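Local coordinates for protein putative sporulation-specific glycosylase YdhD (Bacillus subtilis subsp. subtilis str. 168, PDB 3CZ8) that probably hydrolyses glycosidic bonds in a polysaccharide during sporulation through its family 18 glycosidase domain, the part present here, and may bind chitin, at residues N101-L106 against R135-R140; F39-A44 against S108-G113; S33-I38 against Y177-A182. The protein carries 1 engineered substitution. One frame throughout, in Å; residues are numbered along the deposited sequence. Where two conformers were deposited one is given.

Contact 1: residues N101-L106 against R135-R140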
ATOM      1  N   ASN A 101     -26.401 -18.598   4.211  1.00 45.89           N
ATOM      2  CA  ASN A 101     -26.167 -19.739   3.323  1.00 49.60           C
ATOM      3  C   ASN A 101     -25.135 -19.449   2.237  1.00 45.93           C
ATOM      4  O   ASN A 101     -24.276 -20.291   1.962  1.00 47.75           O
ATOM      5  CB  ASN A 101     -27.480 -20.240   2.699  1.00 46.07           C
ATOM      6  CG  ASN A 101     -28.391 -20.918   3.712  1.00 37.47           C
ATOM      7  OD1 ASN A 101     -27.930 -21.621   4.612  1.00 48.53           O
ATOM      8  ND2 ASN A 101     -29.692 -20.704   3.565  1.00 56.72           N
ATOM      9  N   ASN A 102     -25.219 -18.259   1.638  1.00 43.71           N
ATOM     10  CA  ASN A 102     -24.261 -17.824   0.613  1.00 40.36           C
ATOM     11  C   ASN A 102     -22.834 -17.684   1.121  1.00 43.23           C
ATOM     12  O   ASN A 102     -21.894 -18.034   0.409  1.00 38.26           O
ATOM     13  CB  ASN A 102     -24.701 -16.510  -0.025  1.00 41.79           C
ATOM     14  CG  ASN A 102     -25.907 -16.677  -0.922  1.00 45.31           C
ATOM     15  OD1 ASN A 102     -26.174 -17.764  -1.441  1.00 51.35           O
ATOM     16  ND2 ASN A 102     -26.652 -15.596  -1.101  1.00 39.85           N
ATOM     17  N   ILE A 103     -22.686 -17.175   2.347  1.00 42.31           N
ATOM     18  CA  ILE A 103     -21.377 -17.048   2.999  1.00 39.92           C
ATOM     19  C   ILE A 103     -20.771 -18.433   3.248  1.00 44.32           C
ATOM     20  O   ILE A 103     -19.571 -18.638   3.030  1.00 45.74           O
ATOM     21  CB  ILE A 103     -21.451 -16.223   4.323  1.00 39.39           C
ATOM     22  CG1 ILE A 103     -21.593 -14.727   4.034  1.00 33.54           C
ATOM     23  CG2 ILE A 103     -20.210 -16.434   5.174  1.00 25.50           C
ATOM     24  CD1 ILE A 103     -22.060 -13.909   5.232  1.00 27.89           C
ATOM     25  N   TYR A 104     -21.607 -19.377   3.685  1.00 49.21           N
ATOM     26  CA  TYR A 104     -21.178 -20.770   3.832  1.00 43.28           C
ATOM     27  C   TYR A 104     -20.765 -21.360   2.486  1.00 38.66           C
ATOM     28  O   TYR A 104     -19.722 -22.009   2.390  1.00 38.85           O
ATOM     29  CB  TYR A 104     -22.258 -21.649   4.487  1.00 51.69           C
ATOM     30  CG  TYR A 104     -21.761 -23.056   4.754  1.00 44.94           C
ATOM     31  CD1 TYR A 104     -21.958 -24.082   3.822  1.00 43.38           C
ATOM     32  CD2 TYR A 104     -21.062 -23.356   5.922  1.00 37.06           C
ATOM     33  CE1 TYR A 104     -21.477 -25.366   4.053  1.00 50.49           C
ATOM     34  CE2 TYR A 104     -20.583 -24.639   6.163  1.00 49.23           C
ATOM     35  CZ  TYR A 104     -20.793 -25.637   5.226  1.00 46.37           C
ATOM     36  OH  TYR A 104     -20.323 -26.910   5.462  1.00 71.26           O
ATOM     37  N   ASP A 105     -21.587 -21.135   1.461  1.00 40.31           N
ATOM     38  CA  ASP A 105     -21.301 -21.620   0.107  1.00 49.36           C
ATOM     39  C   ASP A 105     -20.014 -21.016  -0.440  1.00 57.58           C
ATOM     40  O   ASP A 105     -19.281 -21.684  -1.161  1.00 59.86           O
ATOM     41  CB  ASP A 105     -22.463 -21.326  -0.851  1.00 49.25           C
ATOM     42  CG  ASP A 105     -23.693 -22.181  -0.572  1.00 52.89           C
ATOM     43  OD1 ASP A 105     -24.771 -21.841  -1.104  1.00 65.28           O
ATOM     44  OD2 ASP A 105     -23.591 -23.180   0.173  1.00 46.59           O
ATOM     45  N   LEU A 106     -19.747 -19.759  -0.078  1.00 50.88           N
ATOM     46  CA  LEU A 106     -18.512 -19.077  -0.448  1.00 46.79           C
ATOM     47  C   LEU A 106     -17.276 -19.727   0.172  1.00 38.43           C
ATOM     48  O   LEU A 106     -16.319 -20.017  -0.536  1.00 43.57           O
ATOM     49  CB  LEU A 106     -18.568 -17.594  -0.064  1.00 45.50           C
ATOM     50  CG  LEU A 106     -17.590 -16.675  -0.798  1.00 55.01           C
ATOM     51  CD1 LEU A 106     -18.201 -16.208  -2.111  1.00 70.53           C
ATOM     52  CD2 LEU A 106     -17.221 -15.492   0.068  1.00 55.37           C
ATOM     53  N   ARG A 135     -25.194 -14.451  15.144  1.00 34.12           N
ATOM     54  CA  ARG A 135     -25.510 -15.716  15.814  1.00 38.23           C
ATOM     55  C   ARG A 135     -25.916 -16.787  14.803  1.00 31.49           C
ATOM     56  O   ARG A 135     -25.494 -17.937  14.911  1.00 35.55           O
ATOM     57  CB  ARG A 135     -26.606 -15.533  16.878  1.00 45.56           C
ATOM     58  CG  ARG A 135     -27.153 -16.850  17.459  1.00 41.33           C
ATOM     59  CD  ARG A 135     -27.940 -16.653  18.742  1.00 56.73           C
ATOM     60  NE  ARG A 135     -27.075 -16.666  19.922  1.00 81.61           N
ATOM     61  CZ  ARG A 135     -26.831 -15.609  20.693  1.00 76.22           C
ATOM     62  NH1 ARG A 135     -26.023 -15.729  21.741  1.00 48.10           N
ATOM     63  NH2 ARG A 135     -27.389 -14.434  20.421  1.00 60.83           N
ATOM     64  N   GLN A 136     -26.727 -16.403  13.820  1.00 30.24           N
ATOM     65  CA  GLN A 136     -27.179 -17.333  12.794  1.00 36.36           C
ATOM     66  C   GLN A 136     -25.994 -17.758  11.921  1.00 38.76           C
ATOM     67  O   GLN A 136     -25.913 -18.903  11.477  1.00 41.40           O
ATOM     68  CB  GLN A 136     -28.287 -16.709  11.942  1.00 29.89           C
ATOM     69  CG  GLN A 136     -29.252 -17.745  11.364  1.00 54.47           C
ATOM     70  CD  GLN A 136     -30.045 -17.250  10.167  1.00 42.71           C
ATOM     71  OE1 GLN A 136     -30.105 -17.923   9.139  1.00 60.71           O
ATOM     72  NE2 GLN A 136     -30.661 -16.076  10.293  1.00 33.31           N
ATOM     73  N   LEU A 137     -25.071 -16.825  11.708  1.00 44.21           N
ATOM     74  CA  LEU A 137     -23.844 -17.087  10.973  1.00 32.64           C
ATOM     75  C   LEU A 137     -22.850 -17.937  11.766  1.00 32.22           C
ATOM     76  O   LEU A 137     -22.229 -18.831  11.171  1.00 29.03           O
ATOM     77  CB  LEU A 137     -23.201 -15.777  10.504  1.00 33.79           C
ATOM     78  CG  LEU A 137     -22.005 -15.873   9.556  1.00 35.84           C
ATOM     79  CD1 LEU A 137     -22.364 -16.591   8.247  1.00 24.71           C
ATOM     80  CD2 LEU A 137     -21.443 -14.486   9.282  1.00 34.12           C
ATOM     81  N   ARG A 138     -22.659 -17.674  13.037  1.00 25.55           N
ATOM     82  CA  ARG A 138     -21.889 -18.553  13.858  1.00 31.23           C
ATOM     83  C   ARG A 138     -22.335 -20.010  13.824  1.00 40.25           C
ATOM     84  O   ARG A 138     -21.536 -20.872  13.645  1.00 42.12           O
ATOM     85  CB  ARG A 138     -21.775 -18.022  15.262  1.00 31.30           C
ATOM     86  CG  ARG A 138     -21.428 -19.029  16.275  1.00 34.81           C
ATOM     87  CD  ARG A 138     -19.989 -19.398  16.244  1.00 47.16           C
ATOM     88  NE  ARG A 138     -19.296 -18.667  17.259  1.00 57.67           N
ATOM     89  CZ  ARG A 138     -18.419 -19.172  18.086  1.00 52.61           C
ATOM     90  NH1 ARG A 138     -17.850 -18.400  18.977  1.00 49.95           N
ATOM     91  NH2 ARG A 138     -18.105 -20.424  18.018  1.00 56.38           N
ATOM     92  N   ASP A 139     -23.621 -20.258  13.981  1.00 39.10           N
ATOM     93  CA  ASP A 139     -24.151 -21.591  14.012  1.00 38.05           C
ATOM     94  C   ASP A 139     -23.815 -22.341  12.761  1.00 36.62           C
ATOM     95  O   ASP A 139     -23.376 -23.449  12.834  1.00 39.62           O
ATOM     96  CB  ASP A 139     -25.660 -21.575  14.178  1.00 37.87           C
ATOM     97  CG  ASP A 139     -26.086 -21.262  15.559  1.00 39.47           C
ATOM     98  OD1 ASP A 139     -27.266 -21.034  15.756  1.00 54.56           O
ATOM     99  OD2 ASP A 139     -25.263 -21.232  16.447  1.00 54.18           O
ATOM    100  N   ARG A 140     -24.040 -21.713  11.626  1.00 23.48           N
ATOM    101  CA  ARG A 140     -23.747 -22.281  10.342  1.00 30.54           C
ATOM    102  C   ARG A 140     -22.292 -22.548  10.090  1.00 38.84           C
ATOM    103  O   ARG A 140     -21.919 -23.555   9.586  1.00 43.86           O
ATOM    104  CB  ARG A 140     -24.285 -21.400   9.258  1.00 32.66           C
ATOM    105  CG  ARG A 140     -24.274 -22.014   7.917  1.00 43.46           C
ATOM    106  CD  ARG A 140     -25.605 -22.597   7.604  1.00 52.57           C
ATOM    107  NE  ARG A 140     -25.770 -22.970   6.214  1.00 54.48           N
ATOM    108  CZ  ARG A 140     -25.241 -24.040   5.661  1.00 45.61           C
ATOM    109  NH1 ARG A 140     -25.453 -24.275   4.399  1.00 52.12           N
ATOM    110  NH2 ARG A 140     -24.493 -24.852   6.364  1.00 37.67           N
TER
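Arg140 lays its guanidinium over one face of the Tyr104 ring, the two planes 21° apart. It is a stacked cation-pi contact: Arg140 CZ is 4.0 Å from the centroid of the Tyr104 ring, and NH2 sits above the ring's middle. CG of Arg140 is anti to its backbone N (chi1 -169°) and the chain then bends at chi2, bringing the group over the tyrosine. A hydrogen bond holds the same guanidinium at its edge: Arg140 NE donates to Asn101 OD1 at 3.0 Å, nearly straight and in the carbonyl plane, so the amide fixes how the cation is turned. Helices 93-110 and 127-143 are neighbours in the outer layer of the TIM barrel of this family; the axes of segments 101-106 and 135-140 come within 10.1 Å, at 36° between their directions. With an alanine in place of Arg140, Asn101 OD1 would probably lose its donor and the Tyr104 ring the cation lying on it. The apolar part is buried: Ile103 CG2 meets Leu137 CD1 at 3.8 Å, the side chains crossing at about a right angle. Branched aliphatic residues suit this place, since both also pack on Ile117 of barrel strand 114-118.

Contact 2: residues F39-A44 against S108-G113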
ATOM      1  N   PHE A  39      -9.771  -8.691   1.153  1.00 37.58           N
ATOM      2  CA  PHE A  39     -10.814  -7.748   0.804  1.00 39.46           C
ATOM      3  C   PHE A  39     -11.270  -7.936  -0.622  1.00 43.95           C
ATOM      4  O   PHE A  39     -10.522  -8.368  -1.405  1.00 51.18           O
ATOM      5  CB  PHE A  39     -10.367  -6.319   1.072  1.00 32.20           C
ATOM      6  CG  PHE A  39     -10.552  -5.899   2.484  1.00 40.64           C
ATOM      7  CD1 PHE A  39     -11.561  -5.053   2.839  1.00 32.32           C
ATOM      8  CD2 PHE A  39      -9.748  -6.379   3.471  1.00 25.80           C
ATOM      9  CE1 PHE A  39     -11.737  -4.715   4.126  1.00 30.34           C
ATOM     10  CE2 PHE A  39      -9.950  -6.025   4.741  1.00 30.50           C
ATOM     11  CZ  PHE A  39     -10.934  -5.196   5.061  1.00 17.75           C
ATOM     12  N   GLU A  40     -12.481  -7.564  -0.978  1.00 53.75           N
ATOM     13  CA  GLU A  40     -13.696  -7.864  -0.277  1.00 44.67           C
ATOM     14  C   GLU A  40     -14.660  -8.613  -1.182  1.00 49.83           C
ATOM     15  O   GLU A  40     -14.499  -8.603  -2.377  1.00 43.48           O
ATOM     16  CB  GLU A  40     -14.337  -6.565   0.118  1.00 48.24           C
ATOM     17  CG  GLU A  40     -14.304  -5.569  -0.975  1.00 55.98           C
ATOM     18  CD  GLU A  40     -15.584  -5.490  -1.726  1.00 59.08           C
ATOM     19  OE1 GLU A  40     -15.552  -5.135  -2.891  1.00 45.03           O
ATOM     20  OE2 GLU A  40     -16.621  -5.778  -1.142  1.00 53.39           O
ATOM     21  N   TYR A  41     -15.656  -9.258  -0.594  1.00 35.34           N
ATOM     22  CA  TYR A  41     -16.912  -9.555  -1.257  1.00 42.70           C
ATOM     23  C   TYR A  41     -18.007  -8.669  -0.741  1.00 34.77           C
ATOM     24  O   TYR A  41     -18.077  -8.431   0.416  1.00 36.71           O
ATOM     25  CB  TYR A  41     -17.316 -10.997  -1.013  1.00 34.38           C
ATOM     26  CG  TYR A  41     -16.475 -12.036  -1.686  1.00 48.97           C
ATOM     27  CD1 TYR A  41     -15.302 -12.459  -1.129  1.00 33.22           C
ATOM     28  CD2 TYR A  41     -16.874 -12.616  -2.871  1.00 32.24           C
ATOM     29  CE1 TYR A  41     -14.566 -13.385  -1.713  1.00 41.17           C
ATOM     30  CE2 TYR A  41     -16.145 -13.545  -3.458  1.00 31.62           C
ATOM     31  CZ  TYR A  41     -14.989 -13.933  -2.880  1.00 49.93           C
ATOM     32  OH  TYR A  41     -14.207 -14.871  -3.453  1.00 59.08           O
ATOM     33  N   HIS A  42     -18.868  -8.187  -1.605  1.00 27.97           N
ATOM     34  CA  HIS A  42     -19.928  -7.336  -1.159  1.00 31.62           C
ATOM     35  C   HIS A  42     -21.320  -7.901  -1.384  1.00 47.95           C
ATOM     36  O   HIS A  42     -21.513  -8.779  -2.186  1.00 40.89           O
ATOM     37  CB  HIS A  42     -19.792  -5.918  -1.717  1.00 40.33           C
ATOM     38  CG  HIS A  42     -19.486  -5.875  -3.173  1.00 43.85           C
ATOM     39  ND1 HIS A  42     -18.218  -6.021  -3.668  1.00 50.06           N
ATOM     40  CD2 HIS A  42     -20.289  -5.731  -4.245  1.00 45.92           C
ATOM     41  CE1 HIS A  42     -18.251  -5.978  -4.980  1.00 60.58           C
ATOM     42  NE2 HIS A  42     -19.498  -5.803  -5.354  1.00 49.44           N
ATOM     43  N   ILE A  43     -22.285  -7.369  -0.656  1.00 45.62           N
ATOM     44  CA  ILE A  43     -23.616  -7.957  -0.583  1.00 47.53           C
ATOM     45  C   ILE A  43     -24.670  -7.165  -1.363  1.00 51.61           C
ATOM     46  O   ILE A  43     -24.526  -5.959  -1.586  1.00 49.00           O
ATOM     47  CB  ILE A  43     -24.068  -8.167   0.896  1.00 47.30           C
ATOM     48  CG1 ILE A  43     -24.315  -6.829   1.607  1.00 45.21           C
ATOM     49  CG2 ILE A  43     -23.028  -8.986   1.652  1.00 42.52           C
ATOM     50  CD1 ILE A  43     -25.017  -6.948   2.948  1.00 38.83           C
ATOM     51  N   ALA A  44     -25.715  -7.870  -1.786  1.00 49.69           N
ATOM     52  CA  ALA A  44     -26.877  -7.265  -2.425  1.00 55.72           C
ATOM     53  C   ALA A  44     -27.998  -7.167  -1.382  1.00 55.99           C
ATOM     54  O   ALA A  44     -27.940  -7.869  -0.369  1.00 62.85           O
ATOM     55  CB  ALA A  44     -27.302  -8.108  -3.630  1.00 55.35           C
ATOM     56  N   SER A 108     -16.910 -22.735   1.617  1.00 48.63           N
ATOM     57  CA  SER A 108     -16.782 -24.159   1.318  0.50 46.54           C
ATOM     58  C   SER A 108     -16.294 -24.407  -0.108  1.00 49.64           C
ATOM     59  O   SER A 108     -15.407 -25.233  -0.321  1.00 51.41           O
ATOM     60  CB  SER A 108     -18.091 -24.903   1.603  0.50 37.84           C
ATOM     61  OG  SER A 108     -19.211 -24.200   1.093  0.50 28.11           O
ATOM     62  N   THR A 109     -16.873 -23.686  -1.072  1.00 55.89           N
ATOM     63  CA  THR A 109     -16.482 -23.796  -2.481  1.00 55.87           C
ATOM     64  C   THR A 109     -15.063 -23.278  -2.703  1.00 53.80           C
ATOM     65  O   THR A 109     -14.212 -23.995  -3.235  1.00 55.92           O
ATOM     66  CB  THR A 109     -17.454 -23.030  -3.402  1.00 61.30           C
ATOM     67  OG1 THR A 109     -18.796 -23.466  -3.147  1.00 71.34           O
ATOM     68  CG2 THR A 109     -17.122 -23.256  -4.877  1.00 82.06           C
ATOM     69  N   ARG A 110     -14.811 -22.046  -2.267  1.00 47.74           N
ATOM     70  CA  ARG A 110     -13.529 -21.382  -2.513  1.00 33.24           C
ATOM     71  C   ARG A 110     -12.401 -21.853  -1.598  1.00 31.76           C
ATOM     72  O   ARG A 110     -11.228 -21.652  -1.907  1.00 45.53           O
ATOM     73  CB  ARG A 110     -13.686 -19.858  -2.445  1.00 35.44           C
ATOM     74  CG  ARG A 110     -14.652 -19.267  -3.477  1.00 36.91           C
ATOM     75  CD  ARG A 110     -13.928 -18.724  -4.711  1.00 62.93           C
ATOM     76  NE  ARG A 110     -13.475 -19.775  -5.626  1.00 92.18           N
ATOM     77  CZ  ARG A 110     -12.219 -20.209  -5.724  1.00 98.05           C
ATOM     78  NH1 ARG A 110     -11.918 -21.169  -6.590  1.00 86.32           N
ATOM     79  NH2 ARG A 110     -11.264 -19.693  -4.959  1.00 91.09           N
ATOM     80  N   GLY A 111     -12.747 -22.471  -0.473  1.00 41.48           N
ATOM     81  CA  GLY A 111     -11.738 -23.050   0.420  1.00 30.24           C
ATOM     82  C   GLY A 111     -11.143 -22.112   1.460  1.00 44.92           C
ATOM     83  O   GLY A 111      -9.993 -22.286   1.885  1.00 37.79           O
ATOM     84  N   TYR A 112     -11.925 -21.124   1.885  1.00 42.01           N
ATOM     85  CA  TYR A 112     -11.515 -20.238   2.973  1.00 41.74           C
ATOM     86  C   TYR A 112     -11.606 -20.967   4.306  1.00 32.52           C
ATOM     87  O   TYR A 112     -12.366 -21.921   4.441  1.00 47.81           O
ATOM     88  CB  TYR A 112     -12.404 -18.999   3.011  1.00 39.28           C
ATOM     89  CG  TYR A 112     -12.085 -17.941   1.977  1.00 38.57           C
ATOM     90  CD1 TYR A 112     -10.971 -17.111   2.122  1.00 38.34           C
ATOM     91  CD2 TYR A 112     -12.915 -17.745   0.874  1.00 29.59           C
ATOM     92  CE1 TYR A 112     -10.683 -16.122   1.190  1.00 31.59           C
ATOM     93  CE2 TYR A 112     -12.635 -16.757  -0.068  1.00 38.21           C
ATOM     94  CZ  TYR A 112     -11.515 -15.948   0.102  1.00 37.38           C
ATOM     95  OH  TYR A 112     -11.221 -14.970  -0.818  1.00 47.20           O
ATOM     96  N   GLY A 113     -10.821 -20.524   5.285  1.00 31.39           N
ATOM     97  CA  GLY A 113     -10.896 -21.072   6.638  1.00 32.88           C
ATOM     98  C   GLY A 113     -11.894 -20.368   7.546  1.00 37.09           C
ATOM     99  O   GLY A 113     -12.017 -20.707   8.723  1.00 32.54           O
TER
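Tyr41 and Tyr112 reach toward each other from opposite directions, and the hydroxyl of Tyr112 arrives at the edge of the Tyr41 ring, close to its plane, with Tyr112 OH 3.8 Å from Tyr41 CE1. In turn, Tyr41 OH lies near the plane of the Tyr112 ring, at its edge. Both side chains start toward the other segment, and chi1 (-70° for Tyr41, -78° for Tyr112) then sets CG beside the backbone N. The aliphatic part of Arg110 lies beside the tip of Tyr41: the chain bends at chi2 and chi3, leaving Arg110 CD 4.1 Å from Tyr41 OH. The contact joins strand 35-42 of the TIM barrel to helix 93-110 and the turn after it, in the layer between strands and outer helices.

The turn depends on Gly111, the first residue to leave helical angles. Its phi is positive (87°), where a side chain would run into the carbonyl O of Arg110, so glycine fits the place. On the opposite side of the strand from Tyr41, His42 ND1 donates to Glu40 OE1 at 2.9 Å. The backbone N of Tyr6 from the second subunit also bonds to Glu40 OE1, so this pair faces the dimer partner.

The two tyrosine hydroxyls, 4.0 Å apart from Tyr41 OH to Tyr112 OH, are not bonded to each other, for both are hydrogen-bonded to OD1 of Asp55, just ahead of helix 56-64. Arg110 NH2 makes its salt bridge to OD2 of that same Asp55, outside the two segments. Tyrosine suits both positions because it combines a ring for packing with a polar end that reaches the acid. One carboxylate thus gathers Tyr41 of the strand with Arg110 and Tyr112, and two hydroxyls with a guanidinium around it would be expected to favour its ionised form.

Contact 3: residues S33-I38 against Y177-A182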
ATOM      1  N   SER A  33      -1.990 -19.741  14.082  1.00 57.66           N
ATOM      2  CA  SER A  33      -1.784 -18.631  15.000  1.00 57.92           C
ATOM      3  C   SER A  33      -1.997 -17.260  14.340  1.00 57.15           C
ATOM      4  O   SER A  33      -1.919 -16.218  15.006  1.00 49.65           O
ATOM      5  CB  SER A  33      -0.373 -18.738  15.587  1.00 53.42           C
ATOM      6  OG  SER A  33      -0.033 -17.607  16.359  1.00 74.55           O
ATOM      7  N   SER A  34      -2.271 -17.262  13.038  1.00 45.92           N
ATOM      8  CA  SER A  34      -2.460 -16.020  12.296  1.00 41.98           C
ATOM      9  C   SER A  34      -3.535 -16.164  11.232  1.00 36.14           C
ATOM     10  O   SER A  34      -3.982 -17.269  10.930  1.00 34.70           O
ATOM     11  CB  SER A  34      -1.140 -15.565  11.666  1.00 45.53           C
ATOM     12  OG  SER A  34      -1.252 -14.256  11.133  1.00 60.51           O
ATOM     13  N   SER A  35      -3.958 -15.035  10.674  1.00 23.86           N
ATOM     14  CA  SER A  35      -4.939 -15.045   9.601  1.00 31.62           C
ATOM     15  C   SER A  35      -4.712 -13.893   8.636  1.00 31.06           C
ATOM     16  O   SER A  35      -4.022 -12.930   8.961  1.00 33.75           O
ATOM     17  CB  SER A  35      -6.373 -15.037  10.148  1.00 27.08           C
ATOM     18  OG  SER A  35      -6.594 -13.937  11.013  1.00 33.60           O
ATOM     19  N   ILE A  36      -5.275 -14.023   7.439  1.00 30.69           N
ATOM     20  CA  ILE A  36      -5.284 -12.961   6.446  1.00 30.46           C
ATOM     21  C   ILE A  36      -6.730 -12.825   5.989  1.00 36.31           C
ATOM     22  O   ILE A  36      -7.329 -13.801   5.537  1.00 37.62           O
ATOM     23  CB  ILE A  36      -4.343 -13.290   5.249  1.00 34.91           C
ATOM     24  CG1 ILE A  36      -2.886 -13.020   5.627  1.00 34.88           C
ATOM     25  CG2 ILE A  36      -4.709 -12.493   4.003  1.00 38.36           C
ATOM     26  CD1 ILE A  36      -1.878 -13.652   4.689  1.00 64.24           C
ATOM     27  N   SER A  37      -7.296 -11.628   6.145  1.00 24.75           N
ATOM     28  CA  SER A  37      -8.643 -11.367   5.659  1.00 30.41           C
ATOM     29  C   SER A  37      -8.559 -10.637   4.328  1.00 32.21           C
ATOM     30  O   SER A  37      -8.199  -9.459   4.277  1.00 38.33           O
ATOM     31  CB  SER A  37      -9.454 -10.571   6.685  1.00 24.41           C
ATOM     32  OG  SER A  37      -9.263 -11.088   7.994  1.00 26.97           O
ATOM     33  N   ILE A  38      -8.922 -11.320   3.270  1.00 36.47           N
ATOM     34  CA  ILE A  38      -8.852 -10.788   1.941  1.00 38.05           C
ATOM     35  C   ILE A  38     -10.031  -9.912   1.580  1.00 39.35           C
ATOM     36  O   ILE A  38     -11.129 -10.339   1.649  1.00 30.69           O
ATOM     37  CB  ILE A  38      -8.694 -11.897   0.912  1.00 43.00           C
ATOM     38  CG1 ILE A  38      -7.451 -12.699   1.180  1.00 30.74           C
ATOM     39  CG2 ILE A  38      -8.615 -11.339  -0.449  1.00 45.53           C
ATOM     40  CD1 ILE A  38      -7.480 -13.979   0.620  1.00 37.93           C
ATOM     41  N   TYR A 177     -13.539 -14.185  17.072  1.00 27.69           N
ATOM     42  CA  TYR A 177     -12.594 -13.084  17.279  1.00 19.21           C
ATOM     43  C   TYR A 177     -13.161 -11.725  16.869  1.00 23.55           C
ATOM     44  O   TYR A 177     -13.930 -11.618  15.917  1.00 23.56           O
ATOM     45  CB  TYR A 177     -11.258 -13.351  16.554  1.00 22.69           C
ATOM     46  CG  TYR A 177     -10.523 -14.584  17.051  1.00 19.22           C
ATOM     47  CD1 TYR A 177      -9.727 -14.536  18.190  1.00 27.67           C
ATOM     48  CD2 TYR A 177     -10.642 -15.802  16.380  1.00 24.36           C
ATOM     49  CE1 TYR A 177      -9.065 -15.676  18.653  1.00 33.58           C
ATOM     50  CE2 TYR A 177      -9.993 -16.938  16.832  1.00 25.82           C
ATOM     51  CZ  TYR A 177      -9.205 -16.871  17.963  1.00 36.90           C
ATOM     52  OH  TYR A 177      -8.564 -18.009  18.401  1.00 38.50           O
ATOM     53  N   MET A 178     -12.759 -10.686  17.592  1.00 23.99           N
ATOM     54  CA  MET A 178     -13.220  -9.330  17.322  1.00 26.18           C
ATOM     55  C   MET A 178     -12.022  -8.479  16.947  1.00 27.48           C
ATOM     56  O   MET A 178     -11.087  -8.326  17.741  1.00 20.93           O
ATOM     57  CB  MET A 178     -13.939  -8.761  18.556  1.00 31.54           C
ATOM     58  CG  MET A 178     -14.501  -7.343  18.424  1.00 49.57           C
ATOM     59  SD  MET A 178     -15.333  -6.729  19.927  1.00 37.23           S
ATOM     60  CE  MET A 178     -16.654  -7.900  20.031  1.00  7.65           C
ATOM     61  N   PHE A 179     -12.039  -7.959  15.719  1.00 18.02           N
ATOM     62  CA  PHE A 179     -10.993  -7.055  15.266  1.00 25.21           C
ATOM     63  C   PHE A 179     -11.480  -5.638  15.537  1.00 25.21           C
ATOM     64  O   PHE A 179     -12.400  -5.151  14.878  1.00 24.05           O
ATOM     65  CB  PHE A 179     -10.700  -7.215  13.759  1.00 18.12           C
ATOM     66  CG  PHE A 179     -10.319  -8.617  13.315  1.00 18.57           C
ATOM     67  CD1 PHE A 179      -9.754  -9.546  14.188  1.00 35.32           C
ATOM     68  CD2 PHE A 179     -10.487  -8.979  11.978  1.00 23.09           C
ATOM     69  CE1 PHE A 179      -9.397 -10.815  13.748  1.00 29.39           C
ATOM     70  CE2 PHE A 179     -10.126 -10.243  11.530  1.00 36.98           C
ATOM     71  CZ  PHE A 179      -9.580 -11.159  12.418  1.00 28.53           C
ATOM     72  N   ILE A 180     -10.872  -4.975  16.510  1.00 25.99           N
ATOM     73  CA  ILE A 180     -11.299  -3.629  16.861  1.00 22.03           C
ATOM     74  C   ILE A 180     -10.477  -2.637  16.074  1.00 20.14           C
ATOM     75  O   ILE A 180      -9.257  -2.602  16.193  1.00 28.64           O
ATOM     76  CB  ILE A 180     -11.202  -3.354  18.378  1.00 32.59           C
ATOM     77  CG1 ILE A 180     -12.148  -4.285  19.137  1.00 35.25           C
ATOM     78  CG2 ILE A 180     -11.538  -1.888  18.683  1.00 22.02           C
ATOM     79  CD1 ILE A 180     -11.930  -4.270  20.602  1.00 39.76           C
ATOM     80  N   MET A 181     -11.148  -1.842  15.248  1.00 24.66           N
ATOM     81  CA  MET A 181     -10.452  -0.906  14.382  1.00 26.07           C
ATOM     82  C   MET A 181     -10.178   0.393  15.132  1.00 24.70           C
ATOM     83  O   MET A 181     -10.890   1.388  14.976  1.00 36.12           O
ATOM     84  CB  MET A 181     -11.223  -0.720  13.066  1.00 27.33           C
ATOM     85  CG  MET A 181     -11.434  -2.031  12.268  1.00 37.30           C
ATOM     86  SD  MET A 181      -9.946  -2.933  11.707  1.00 33.24           S
ATOM     87  CE  MET A 181      -9.604  -4.024  13.031  1.00 40.01           C
ATOM     88  N   ALA A 182      -9.133   0.354  15.960  1.00 25.97           N
ATOM     89  CA  ALA A 182      -8.828   1.421  16.910  1.00 23.78           C
ATOM     90  C   ALA A 182      -7.988   2.532  16.279  1.00 27.19           C
ATOM     91  O   ALA A 182      -6.798   2.680  16.579  1.00 30.91           O
ATOM     92  CB  ALA A 182      -8.137   0.849  18.143  1.00 16.89           C
TER
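Ser37 OG is hydrogen-bonded to Thr116 OG1 on strand 114-118 and at the same time rests against Phe179, meeting the ring at its edge, near its plane, 3.7 Å from CE2. The ring is placed by chi1 of -56°, with CG of Phe179 anti to its carbonyl carbon and beside the backbone N. Two residues earlier on strand 35-42, Ser35 approaches obliquely, its OG 4.3 Å from Phe179 CZ, so that two hydroxyls of that strand border one side of the phenylalanine.

These strands are not neighbours in the sheet. They face each other across the interior of the TIM barrel, with the CA atoms of Ser37 and Phe179 10.8 Å apart, and the side chains of Ser35, Ser37 and Phe179 all start toward the opposing strand. The residue types share the width unequally: serine is short, and the phenylalanine reaches about halfway across. Phe13 of strand 9-17 also meets the Phe179 ring, their planes at about 40°, and Thr149 and Ile218 pack against it from the strands beside its own.

No hydrogen bond links the two segments. In this crystal Ser35 OG is held by a bound glycerol, probably from the crystallisation liquor, and what would otherwise take that place is not known. Ser37 OG, paired with Thr116, can lie against an aromatic ring in the buried core without going unsatisfied.

In the fold
Contacts 1 and 2 share helix 93-110 and have centres 11 Å apart; they meet where Leu106 CD1 packs on Tyr41 CE2 at 3.6 Å. Contacts 2 and 3 share strand 35-42, their centres 15 Å apart, and touch through Tyr112 CE1 and Ile38 CD1 at 3.9 Å. Contacts 1 and 3 do not touch, their nearest atoms being about 6 Å apart. Together they run from the outer helices through the helix-to-strand layer into the barrel interior. Contact 3 lies nearest the predicted proton donor: the side chains of Phe179 and Glu120 are about 10 Å apart, whereas contacts 1 and 2 lie away from that site.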